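Local coordinates for peptidyl-prolyl cis-trans isomerase cyclophilin-type (Toxoplasma gondii, PDB 3BO7), which probably speeds protein folding by catalysing the cis-trans isomerisation of peptide bonds that precede proline, and binds the immunosuppressant cyclosporin A, at residues V98-G103 with F123-H128. Residues are numbered along the deposited sequence; the frame is centred on the assembly and turned at random. Where two conformers were deposited one is given.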
loop_
_atom_site.group_PDB
_atom_site.type_symbol
_atom_site.label_atom_id
_atom_site.label_comp_id
_atom_site.label_asym_id
_atom_site.label_seq_id
_atom_site.Cartn_x
_atom_site.Cartn_y
_atom_site.Cartn_z
ATOM N N VAL A 98 9.542 -5.885 -10.130
ATOM C CA VAL A 98 10.537 -4.857 -9.839
ATOM C C VAL A 98 9.869 -3.481 -9.665
ATOM O O VAL A 98 8.785 -3.243 -10.208
ATOM C CB VAL A 98 11.647 -4.808 -10.921
ATOM C CG1 VAL A 98 12.446 -6.119 -10.925
ATOM C CG2 VAL A 98 11.067 -4.514 -12.311
ATOM N N HIS A 99 10.507 -2.598 -8.890
ATOM C CA HIS A 99 9.973 -1.263 -8.621
ATOM C C HIS A 99 10.248 -0.342 -9.803
ATOM O O HIS A 99 10.965 0.654 -9.686
ATOM C CB HIS A 99 10.561 -0.678 -7.327
ATOM C CG HIS A 99 10.306 -1.520 -6.116
ATOM N ND1 HIS A 99 11.093 -2.601 -5.782
ATOM C CD2 HIS A 99 9.330 -1.461 -5.181
ATOM C CE1 HIS A 99 10.625 -3.160 -4.682
ATOM N NE2 HIS A 99 9.556 -2.486 -4.296
ATOM N N GLN A 100 9.666 -0.683 -10.944
ATOM C CA GLN A 100 9.886 0.065 -12.168
ATOM C C GLN A 100 8.628 0.809 -12.559
ATOM O O GLN A 100 7.553 0.221 -12.664
ATOM C CB GLN A 100 10.309 -0.880 -13.282
ATOM C CG GLN A 100 10.760 -0.194 -14.552
ATOM C CD GLN A 100 11.508 -1.136 -15.484
ATOM O OE1 GLN A 100 11.220 -1.196 -16.684
ATOM N NE2 GLN A 100 12.479 -1.871 -14.940
ATOM N N GLY A 101 8.770 2.115 -12.762
ATOM C CA GLY A 101 7.690 2.939 -13.274
ATOM C C GLY A 101 6.663 3.321 -12.231
ATOM O O GLY A 101 6.796 2.989 -11.047
ATOM N N ILE A 102 5.634 4.023 -12.686
ATOM C CA ILE A 102 4.559 4.510 -11.825
ATOM C C ILE A 102 3.606 3.380 -11.409
ATOM O O ILE A 102 3.355 2.452 -12.180
ATOM C CB ILE A 102 3.781 5.669 -12.533
ATOM C CG1 ILE A 102 2.724 6.289 -11.611
ATOM C CG2 ILE A 102 3.185 5.195 -13.880
ATOM C CD1 ILE A 102 2.297 7.680 -12.013
ATOM N N GLY A 103 3.105 3.442 -10.179
ATOM C CA GLY A 103 1.989 2.595 -9.773
ATOM C C GLY A 103 2.292 1.206 -9.242
ATOM O O GLY A 103 1.387 0.372 -9.165
ATOM N N PHE A 123 5.674 6.620 -7.534
ATOM C CA PHE A 123 5.475 7.648 -8.552
ATOM C C PHE A 123 6.427 7.409 -9.735
ATOM O O PHE A 123 6.104 7.741 -10.884
ATOM C CB PHE A 123 5.680 9.059 -7.967
ATOM C CG PHE A 123 4.649 9.451 -6.920
ATOM C CD1 PHE A 123 3.285 9.234 -7.135
ATOM C CD2 PHE A 123 5.041 10.071 -5.747
ATOM C CE1 PHE A 123 2.339 9.608 -6.178
ATOM C CE2 PHE A 123 4.105 10.453 -4.794
ATOM C CZ PHE A 123 2.751 10.213 -5.007
ATOM N N LYS A 124 7.598 6.844 -9.436
ATOM C CA LYS A 124 8.568 6.468 -10.465
ATOM C C LYS A 124 9.467 5.342 -9.976
ATOM O O LYS A 124 9.359 4.905 -8.831
ATOM C CB LYS A 124 9.404 7.672 -10.929
ATOM C CG LYS A 124 10.203 7.420 -12.224
ATOM C CD LYS A 124 9.348 6.788 -13.344
ATOM C CE LYS A 124 10.210 6.082 -14.384
ATOM N NZ LYS A 124 9.384 5.381 -15.403
ATOM N N SER A 125 10.321 4.843 -10.864
ATOM C CA SER A 125 11.243 3.773 -10.544
ATOM C C SER A 125 12.053 4.051 -9.287
ATOM O O SER A 125 12.468 5.188 -9.033
ATOM C CB SER A 125 12.168 3.526 -11.722
ATOM O OG SER A 125 11.414 3.033 -12.805
ATOM N N CYS A 126 12.254 2.996 -8.506
ATOM C CA CYS A 126 13.064 3.024 -7.291
ATOM C C CYS A 126 13.546 1.601 -7.059
ATOM O O CYS A 126 13.240 0.980 -6.042
ATOM C CB CYS A 126 12.259 3.543 -6.085
ATOM S SG CYS A 126 10.562 2.909 -5.962
ATOM N N GLU A 127 14.311 1.099 -8.026
ATOM C CA GLU A 127 14.713 -0.302 -8.044
ATOM C C GLU A 127 15.811 -0.678 -7.035
ATOM O O GLU A 127 16.165 -1.853 -6.902
ATOM C CB GLU A 127 15.072 -0.742 -9.471
ATOM C CG GLU A 127 13.861 -0.874 -10.372
ATOM C CD GLU A 127 14.174 -1.563 -11.691
ATOM O OE1 GLU A 127 14.280 -0.859 -12.717
ATOM O OE2 GLU A 127 14.331 -2.799 -11.716
ATOM N N HIS A 128 16.349 0.315 -6.327
ATOM C CA HIS A 128 17.208 0.040 -5.165
ATOM C C HIS A 128 16.395 -0.651 -4.055
ATOM O O HIS A 128 16.968 -1.203 -3.109
ATOM C CB HIS A 128 17.886 1.324 -4.653
ATOM C CG HIS A 128 16.924 2.400 -4.243
ATOM N ND1 HIS A 128 16.332 3.257 -5.148
ATOM C CD2 HIS A 128 16.442 2.749 -3.024
ATOM C CE1 HIS A 128 15.530 4.090 -4.504
ATOM N NE2 HIS A 128 15.574 3.800 -3.213
#
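Phe123 meets Ile102 through its backbone: the carbonyl O lies 3.5 Å from Ile102 CB, while its own CB points away from Ile102 and the ring touches Leu146 of helix 143-149. Ile102 also reaches that helix, so two bulky apolar residues pack on it from adjoining, roughly antiparallel loops. Lys124, in one of its two conformers, bends at chi2 and brings NZ alongside CA of Gly101, whose positive phi (79°) suits glycine. Ser125 is short enough for its hydroxyl to serve the backbone opposite; OG, anti to the carbonyl carbon (chi1 -66°), is carried across to accept the Gly101 N-H at 2.8 Å. Next, Cys126 N donates to His99 O over 2.9 Å, nearly straight at 166°. The inverse gamma turn centred on His99 presents this carbonyl, which also receives a CA-H...O contact from Ser125. Cys126 SG packs on His99 CB at 3.8 Å, and the imidazole is held at both nitrogens, ND1 by Asn130 and NE2 by Ser106. Glu127 OE1 takes Gln100 NE2 at 3.0 Å, from above the carboxylate plane, whereas OE2 lies by Val98 CB and bonds Asn130. Two neutral amide donors thus meet the carboxylate, and one backbone bond and one serine-to-backbone bond join the loops flanking strands 104-107 and 119-122 of the cyclophilin barrel, just before His128, whose NE2 is hydrogen-bonded to the backbone of the bound peptide.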